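Local coordinates for protein alpha-1,4-endofucoidanase (Mariniflexile fucanivorans, PDB 6DLH) that hydrolyses alpha-1,4 linkages within fucoidan chains, as a retaining endo-acting glycoside hydrolase of family 107 with Ig-like domains following its catalytic part, at residues Gln35-Arg43 and Trp334-Phe342; Glu277-Thr285 and Phe318-Asp329. One frame throughout, in Å; residues are numbered along the deposited sequence.

Contact 1. Residues Gln35-Arg43 and Trp334-Phe342; sequences QGLRAEWMR and WNDNVVAHF. With CA (calcium ion), chain E.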
# COMPACT_ATOMS: atom_id res chain seq x y z
N GLN A 35 -11.92 6.60 26.03
CA GLN A 35 -10.51 6.26 25.89
C GLN A 35 -10.28 4.80 26.26
O GLN A 35 -10.60 4.37 27.37
CB GLN A 35 -9.63 7.15 26.76
CG GLN A 35 -8.14 6.98 26.48
CD GLN A 35 -7.25 7.72 27.46
OE1 GLN A 35 -7.71 8.25 28.46
NE2 GLN A 35 -5.97 7.76 27.16
N GLY A 36 -9.70 4.05 25.32
CA GLY A 36 -9.36 2.66 25.55
C GLY A 36 -10.54 1.74 25.26
O GLY A 36 -10.38 0.73 24.58
N LEU A 37 -11.72 2.09 25.79
CA LEU A 37 -12.93 1.30 25.60
C LEU A 37 -13.18 1.07 24.11
O LEU A 37 -13.67 0.02 23.71
CB LEU A 37 -14.13 2.01 26.25
CG LEU A 37 -14.46 1.60 27.69
CD1 LEU A 37 -15.52 2.53 28.27
CD2 LEU A 37 -14.93 0.15 27.76
N ARG A 38 -12.82 2.07 23.30
CA ARG A 38 -13.10 1.99 21.87
C ARG A 38 -12.10 1.07 21.17
O ARG A 38 -12.20 0.88 19.96
CB ARG A 38 -13.22 3.38 21.26
CG ARG A 38 -11.97 4.24 21.33
CD ARG A 38 -12.28 5.54 20.60
NE ARG A 38 -11.39 6.60 21.03
CZ ARG A 38 -11.65 7.46 22.01
NH1 ARG A 38 -10.70 8.26 22.47
NH2 ARG A 38 -12.87 7.52 22.54
N ALA A 39 -11.16 0.49 21.93
CA ALA A 39 -10.22 -0.50 21.43
C ALA A 39 -10.46 -1.85 22.10
O ALA A 39 -9.56 -2.69 22.16
CB ALA A 39 -8.80 -0.01 21.64
N GLU A 40 -11.68 -2.07 22.59
CA GLU A 40 -11.98 -3.28 23.33
C GLU A 40 -11.85 -4.50 22.41
O GLU A 40 -11.58 -5.61 22.87
CB GLU A 40 -13.34 -3.17 24.02
CG GLU A 40 -13.94 -4.50 24.45
CD GLU A 40 -13.18 -5.26 25.53
OE1 GLU A 40 -12.41 -4.63 26.29
OE2 GLU A 40 -13.37 -6.51 25.60
N TRP A 41 -12.05 -4.29 21.11
CA TRP A 41 -11.99 -5.36 20.13
C TRP A 41 -10.55 -5.82 19.95
O TRP A 41 -10.32 -6.92 19.46
CB TRP A 41 -12.58 -4.88 18.79
CG TRP A 41 -11.85 -3.71 18.21
CD1 TRP A 41 -12.18 -2.40 18.36
CD2 TRP A 41 -10.67 -3.74 17.39
NE1 TRP A 41 -11.29 -1.61 17.69
CE2 TRP A 41 -10.35 -2.40 17.08
CE3 TRP A 41 -9.84 -4.75 16.89
CZ2 TRP A 41 -9.25 -2.05 16.31
CZ3 TRP A 41 -8.75 -4.41 16.12
CH2 TRP A 41 -8.46 -3.08 15.83
N MET A 42 -9.61 -4.96 20.35
CA MET A 42 -8.18 -5.19 20.23
C MET A 42 -7.73 -6.27 21.22
O MET A 42 -6.72 -6.94 21.00
CB MET A 42 -7.42 -3.89 20.47
CG MET A 42 -5.91 -3.99 20.39
SD MET A 42 -5.20 -3.15 18.96
CE MET A 42 -6.23 -1.69 18.85
N ARG A 43 -8.51 -6.47 22.30
CA ARG A 43 -8.22 -7.52 23.27
C ARG A 43 -8.48 -8.89 22.64
O ARG A 43 -9.60 -9.17 22.21
CB ARG A 43 -8.99 -7.30 24.57
CG ARG A 43 -8.37 -6.24 25.47
CD ARG A 43 -9.18 -5.87 26.70
NE ARG A 43 -9.12 -6.87 27.76
CZ ARG A 43 -10.12 -7.68 28.10
NH1 ARG A 43 -11.31 -7.53 27.55
NH2 ARG A 43 -9.92 -8.65 28.98
N TRP A 334 -7.87 7.26 34.76
CA TRP A 334 -8.45 7.58 33.47
C TRP A 334 -7.89 6.68 32.36
O TRP A 334 -8.45 6.65 31.26
CB TRP A 334 -8.25 9.07 33.16
CG TRP A 334 -6.84 9.54 33.32
CD1 TRP A 334 -6.30 10.13 34.42
CD2 TRP A 334 -5.79 9.47 32.34
NE1 TRP A 334 -4.98 10.44 34.19
CE2 TRP A 334 -4.64 10.05 32.93
CE3 TRP A 334 -5.70 8.99 31.02
CZ2 TRP A 334 -3.42 10.14 32.25
CZ3 TRP A 334 -4.50 9.08 30.36
CH2 TRP A 334 -3.38 9.66 30.96
N ASN A 335 -6.79 5.96 32.65
CA ASN A 335 -6.08 5.19 31.64
C ASN A 335 -6.35 3.70 31.81
O ASN A 335 -5.61 2.87 31.27
CB ASN A 335 -4.58 5.52 31.61
CG ASN A 335 -3.83 5.13 32.87
OD1 ASN A 335 -4.31 4.38 33.71
ND2 ASN A 335 -2.61 5.64 33.00
N ASP A 336 -7.41 3.36 32.54
CA ASP A 336 -7.61 2.00 33.02
C ASP A 336 -8.21 1.09 31.95
O ASP A 336 -8.29 -0.12 32.16
CB ASP A 336 -8.45 1.97 34.30
CG ASP A 336 -7.65 2.17 35.58
OD1 ASP A 336 -6.44 2.53 35.49
OD2 ASP A 336 -8.22 1.95 36.65
N ASN A 337 -8.63 1.67 30.82
CA ASN A 337 -9.21 0.86 29.75
C ASN A 337 -8.29 0.80 28.54
O ASN A 337 -8.61 0.14 27.57
CB ASN A 337 -10.62 1.32 29.35
CG ASN A 337 -11.62 1.19 30.47
OD1 ASN A 337 -12.29 2.16 30.82
ND2 ASN A 337 -11.72 0.00 31.06
N VAL A 338 -7.14 1.49 28.61
CA VAL A 338 -6.13 1.44 27.56
C VAL A 338 -5.69 -0.02 27.38
O VAL A 338 -5.41 -0.73 28.33
CB VAL A 338 -4.97 2.40 27.88
CG1 VAL A 338 -3.83 2.28 26.88
CG2 VAL A 338 -5.45 3.84 27.96
N VAL A 339 -5.67 -0.47 26.12
CA VAL A 339 -5.47 -1.87 25.81
C VAL A 339 -3.98 -2.15 25.60
O VAL A 339 -3.27 -1.38 24.95
CB VAL A 339 -6.32 -2.30 24.60
CG1 VAL A 339 -5.93 -3.67 24.06
CG2 VAL A 339 -7.81 -2.25 24.95
N ALA A 340 -3.50 -3.26 26.17
CA ALA A 340 -2.12 -3.67 25.98
C ALA A 340 -1.98 -4.23 24.57
O ALA A 340 -2.72 -5.12 24.17
CB ALA A 340 -1.75 -4.69 27.03
N HIS A 341 -1.02 -3.69 23.81
CA HIS A 341 -0.81 -4.11 22.44
C HIS A 341 0.68 -4.14 22.11
O HIS A 341 1.44 -3.30 22.58
CB HIS A 341 -1.62 -3.23 21.48
CG HIS A 341 -1.12 -3.22 20.08
ND1 HIS A 341 -0.10 -2.38 19.66
CD2 HIS A 341 -1.47 -3.95 19.00
CE1 HIS A 341 0.14 -2.58 18.38
NE2 HIS A 341 -0.70 -3.54 17.95
N PHE A 342 1.07 -5.10 21.26
CA PHE A 342 2.47 -5.35 20.96
C PHE A 342 2.66 -5.26 19.44
O PHE A 342 1.79 -5.72 18.70
CB PHE A 342 2.86 -6.72 21.55
CG PHE A 342 4.31 -7.12 21.49
CD1 PHE A 342 5.33 -6.17 21.50
CD2 PHE A 342 4.67 -8.46 21.48
CE1 PHE A 342 6.66 -6.56 21.47
CE2 PHE A 342 6.00 -8.85 21.46
CZ PHE A 342 7.00 -7.90 21.46
CA CA E . -4.41 3.36 35.74
O HOH W 1 -8.88 4.29 29.67
O HOH W 2 -12.65 4.49 29.17
O HOH W 3 -10.88 -1.23 26.78
O HOH W 4 -4.41 2.10 37.83

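Contact 2. Residues Glu277-Thr285 and Phe318-Asp329; sequences EGNPFTSAT and FMQTNNGYAFRD. With CA (calcium ion), chain E; EDO (1,2-ethanediol), chain B.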
# COMPACT_ATOMS: atom_id res chain seq x y z
N GLU A 277 12.33 -3.42 33.91
CA GLU A 277 12.19 -3.61 35.35
C GLU A 277 10.79 -3.21 35.79
O GLU A 277 10.54 -3.02 36.98
CB GLU A 277 13.24 -2.80 36.13
CG GLU A 277 14.68 -3.06 35.73
CD GLU A 277 15.25 -4.44 36.02
OE1 GLU A 277 16.46 -4.64 35.79
OE2 GLU A 277 14.48 -5.32 36.47
N GLY A 278 9.86 -3.07 34.83
CA GLY A 278 8.57 -2.51 35.17
C GLY A 278 7.55 -2.70 34.05
O GLY A 278 7.51 -3.75 33.42
N ASN A 279 6.74 -1.67 33.82
CA ASN A 279 5.77 -1.70 32.73
C ASN A 279 6.53 -1.61 31.41
O ASN A 279 7.31 -0.69 31.19
CB ASN A 279 4.68 -0.64 32.91
CG ASN A 279 3.47 -0.89 32.03
OD1 ASN A 279 3.60 -1.22 30.85
ND2 ASN A 279 2.29 -0.73 32.59
N PRO A 280 6.37 -2.61 30.51
CA PRO A 280 7.06 -2.59 29.22
C PRO A 280 6.51 -1.54 28.25
O PRO A 280 7.08 -1.35 27.18
CB PRO A 280 6.80 -4.00 28.66
CG PRO A 280 5.50 -4.42 29.31
CD PRO A 280 5.56 -3.82 30.71
N PHE A 281 5.40 -0.88 28.64
CA PHE A 281 4.82 0.15 27.80
C PHE A 281 5.01 1.52 28.44
O PHE A 281 4.66 1.71 29.60
CB PHE A 281 3.33 -0.13 27.53
CG PHE A 281 3.01 -1.53 27.06
CD1 PHE A 281 3.44 -1.98 25.82
CD2 PHE A 281 2.27 -2.39 27.85
CE1 PHE A 281 3.15 -3.26 25.39
CE2 PHE A 281 1.99 -3.68 27.43
CZ PHE A 281 2.41 -4.11 26.18
N THR A 282 5.58 2.45 27.67
CA THR A 282 5.54 3.87 28.00
C THR A 282 4.09 4.26 28.32
O THR A 282 3.16 3.82 27.65
CB THR A 282 6.17 4.70 26.88
OG1 THR A 282 7.57 4.41 26.88
CG2 THR A 282 5.98 6.19 27.05
N SER A 283 3.92 5.07 29.37
CA SER A 283 2.61 5.42 29.90
C SER A 283 1.72 6.07 28.84
O SER A 283 2.19 6.78 27.96
CB SER A 283 2.75 6.30 31.11
OG SER A 283 1.58 6.23 31.91
N ALA A 284 0.42 5.81 28.95
CA ALA A 284 -0.57 6.37 28.03
C ALA A 284 -0.60 7.89 28.15
O ALA A 284 -0.60 8.44 29.25
CB ALA A 284 -1.92 5.78 28.34
N THR A 285 -0.63 8.57 26.99
CA THR A 285 -1.05 9.96 26.95
C THR A 285 -2.57 9.99 27.12
O THR A 285 -3.19 8.95 27.29
CB THR A 285 -0.63 10.66 25.65
OG1 THR A 285 -1.35 10.06 24.57
CG2 THR A 285 0.86 10.63 25.40
N PHE A 318 3.47 -9.97 30.33
CA PHE A 318 2.83 -8.82 30.97
C PHE A 318 1.40 -8.62 30.46
O PHE A 318 0.52 -8.24 31.23
CB PHE A 318 3.65 -7.54 30.73
CG PHE A 318 3.16 -6.33 31.50
CD1 PHE A 318 3.62 -6.07 32.78
CD2 PHE A 318 2.23 -5.46 30.95
CE1 PHE A 318 3.17 -4.96 33.50
CE2 PHE A 318 1.78 -4.36 31.66
CZ PHE A 318 2.25 -4.11 32.93
N MET A 319 1.19 -8.85 29.16
CA MET A 319 -0.11 -8.67 28.53
C MET A 319 -1.07 -9.73 29.07
O MET A 319 -2.22 -9.44 29.34
CB MET A 319 -0.00 -8.78 27.00
CG MET A 319 0.61 -7.55 26.36
SD MET A 319 1.00 -7.75 24.60
CE MET A 319 -0.63 -8.00 23.91
N GLN A 320 -0.55 -10.95 29.25
CA GLN A 320 -1.34 -12.04 29.82
C GLN A 320 -1.70 -11.76 31.28
O GLN A 320 -2.87 -11.88 31.66
CB GLN A 320 -0.57 -13.35 29.66
CG GLN A 320 -1.25 -14.55 30.31
CD GLN A 320 -0.37 -15.76 30.12
OE1 GLN A 320 -0.68 -16.64 29.31
NE2 GLN A 320 0.75 -15.79 30.83
N THR A 321 -0.70 -11.37 32.09
CA THR A 321 -0.91 -11.21 33.53
C THR A 321 -1.98 -10.14 33.78
O THR A 321 -2.75 -10.25 34.73
CB THR A 321 0.39 -10.85 34.26
OG1 THR A 321 1.32 -11.89 33.93
CG2 THR A 321 0.23 -10.77 35.76
N ASN A 322 -2.02 -9.15 32.89
CA ASN A 322 -2.84 -7.97 33.09
C ASN A 322 -4.13 -8.03 32.28
O ASN A 322 -4.82 -7.02 32.14
CB ASN A 322 -2.03 -6.71 32.79
CG ASN A 322 -1.09 -6.37 33.93
OD1 ASN A 322 -1.54 -5.86 34.95
ND2 ASN A 322 0.19 -6.65 33.78
N ASN A 323 -4.43 -9.21 31.71
CA ASN A 323 -5.68 -9.47 31.00
C ASN A 323 -5.91 -8.45 29.87
O ASN A 323 -7.05 -8.14 29.56
CB ASN A 323 -6.89 -9.49 31.94
CG ASN A 323 -6.72 -10.45 33.11
OD1 ASN A 323 -6.47 -11.63 32.92
ND2 ASN A 323 -6.87 -9.94 34.32
N GLY A 324 -4.83 -7.95 29.26
CA GLY A 324 -4.95 -7.11 28.08
C GLY A 324 -5.09 -5.62 28.39
O GLY A 324 -5.29 -4.83 27.47
N TYR A 325 -4.98 -5.24 29.67
CA TYR A 325 -5.02 -3.84 30.08
C TYR A 325 -3.62 -3.38 30.47
O TYR A 325 -2.94 -4.04 31.26
CB TYR A 325 -6.05 -3.63 31.20
CG TYR A 325 -7.47 -3.91 30.77
CD1 TYR A 325 -8.15 -3.02 29.95
CD2 TYR A 325 -8.11 -5.08 31.14
CE1 TYR A 325 -9.44 -3.28 29.52
CE2 TYR A 325 -9.41 -5.35 30.72
CZ TYR A 325 -10.07 -4.45 29.91
OH TYR A 325 -11.34 -4.71 29.47
N ALA A 326 -3.20 -2.25 29.91
CA ALA A 326 -1.80 -1.84 30.00
C ALA A 326 -1.48 -1.14 31.32
O ALA A 326 -0.36 -1.27 31.82
CB ALA A 326 -1.43 -0.98 28.82
N PHE A 327 -2.42 -0.37 31.87
CA PHE A 327 -2.04 0.60 32.88
C PHE A 327 -2.91 0.51 34.13
O PHE A 327 -3.22 1.54 34.73
CB PHE A 327 -1.99 2.01 32.28
CG PHE A 327 -1.06 2.12 31.10
CD1 PHE A 327 0.31 1.93 31.26
CD2 PHE A 327 -1.54 2.39 29.83
CE1 PHE A 327 1.18 2.02 30.18
CE2 PHE A 327 -0.68 2.48 28.75
CZ PHE A 327 0.68 2.30 28.93
N ARG A 328 -3.24 -0.71 34.56
CA ARG A 328 -4.03 -0.86 35.78
C ARG A 328 -3.11 -0.93 37.00
O ARG A 328 -3.51 -1.43 38.05
CB ARG A 328 -5.00 -2.04 35.67
CG ARG A 328 -6.46 -1.62 35.51
CD ARG A 328 -7.20 -2.05 34.25
NE ARG A 328 -8.18 -3.08 34.56
CZ ARG A 328 -9.38 -3.21 33.98
NH1 ARG A 328 -9.79 -2.37 33.05
NH2 ARG A 328 -10.17 -4.21 34.35
N ASP A 329 -1.90 -0.37 36.86
CA ASP A 329 -0.82 -0.59 37.81
C ASP A 329 -0.34 0.73 38.41
O ASP A 329 0.57 0.74 39.24
CB ASP A 329 0.33 -1.39 37.16
CG ASP A 329 1.06 -0.68 36.02
OD1 ASP A 329 0.52 0.31 35.48
OD2 ASP A 329 2.17 -1.12 35.69
CA CA E . -4.41 3.36 35.74
C1 EDO B . 9.02 -7.47 33.09
O1 EDO B . 8.33 -8.65 33.53
C2 EDO B . 8.12 -6.70 32.14
O2 EDO B . 8.94 -5.76 31.47
O HOH W 4 -4.41 2.10 37.83

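Contact 1. Residues Gln35-Arg43 and Trp334-Phe342
Val339 and Met42 lead the apolar packing: Val339 CG1 rests on Met42 CG at 3.7 Å and meets Arg43 CG, while Val339 CG2 reaches Ala39 CB and lies 3.3 Å from Ala39 O. A branched residue suits the spot because its two methyls face Ala39 and Met42 at once. Met42, bent at chi2 and chi3, brings SD obliquely to His341, 3.8 Å from His341 CD2.

At the closest backbone approach, Gly36 CA lies 3.3 Å from Asn337 O; any side chain would collide with the Asn337-Val338 peptide, and the positive phi also favours glycine.

Among polar groups, Gln35 is extended, CG anti to the backbone N (chi1 -171°), which brings OE1 to the edge of the Trp334 ring, 3.3 Å from CE3, with amide and ring planes 12° apart. Its NE2 bonds to Asp288 O. Shortening it to an alanine here would probably cost Asp288 O this bond and open a gap beside the indole. One water accepts a hydrogen bond from Asn337 N and donates to Gln35 O and Trp334 O.

The contact ties the loop before strand 46-49 to the loop leading into strand 341-342, an edge strand of the parallel sheet, with strand 377-379 between the two strands.

Contact 2. Residues Glu277-Thr285 and Phe318-Asp329
Phe281, Phe318 and Phe327 form the apolar centre, where the loop after strand 266-269 packs on the C-terminal end of helix 307-321. That end is closed by a Schellman motif with Asn323 as C-prime residue, and the chain turns back toward the loop to bring up Ala326 and Phe327. Phe281 reaches into the corner this makes: its CZ approaches Met319 CG at 3.9 Å, edge on, while Phe318 and Ala326 CB lie obliquely to the ring. The unbranched, flexible methionine suits its place beside so broad a ring.

Phe318 is held between two neighbours. With CG anti to the backbone N (chi1 -173°), it presents one face to Pro280, whose CD makes a CH-pi contact 3.5 Å from the centroid of the Phe318 ring and 10° off its normal. Asn322 ND2 lies over the opposite face, kept there by its hydrogen bond to Phe318 O.

Phe327 is covered on both faces, by Ala284 N on one and Ala326 CB on the other, and its own carbonyl O is a ligand of the calcium ion. Ala284 CB packs 3.5 Å from Phe327 CE2; the small alanine lets both CB and backbone N lie against the ring. Phe281 O meets the ring edge, 3.5 Å from Phe327 CE1.

Outward, Asn279 makes the polar link. Its OD1 accepts from Phe281 N at 2.9 Å, an Asx turn that fixes the amide, so that ND2 can donate to two acceptors. An asparagine fits because it supplies acceptor and donors on one short flat group. Asn279 ND2 bonds to Ala326 O at 2.8 Å, nearly in line with that carbonyl. The second bond, from Asn279 ND2 to Asp329 OD2 at 3.1 Å, arrives on the syn side, 35° out of the carboxylate plane.

Overall arrangement
The centres of contacts 1 and 2 lie about 11 Å apart, and a calcium ion joins them. Contact 1 supplies Asn335 OD1 and Asp336 OD1, at 2.3 and 2.2 Å from the calcium, and contact 2 supplies Phe327 O at 2.4 Å; Asp330 OD1, the backbone O of Arg332 and a water complete the site. Direct bonds are probable too: Ala340 N to Gly324 O at 2.7 Å, and Arg328 NH1 to Asp336 O at 2.9 Å. In sequence, both segments of contact 2 fall between those of contact 1, and helix 307-321 leads on to strand 341-342. The calcium therefore probably steadies the loop that joins this helix to an outermost strand of the parallel sheet.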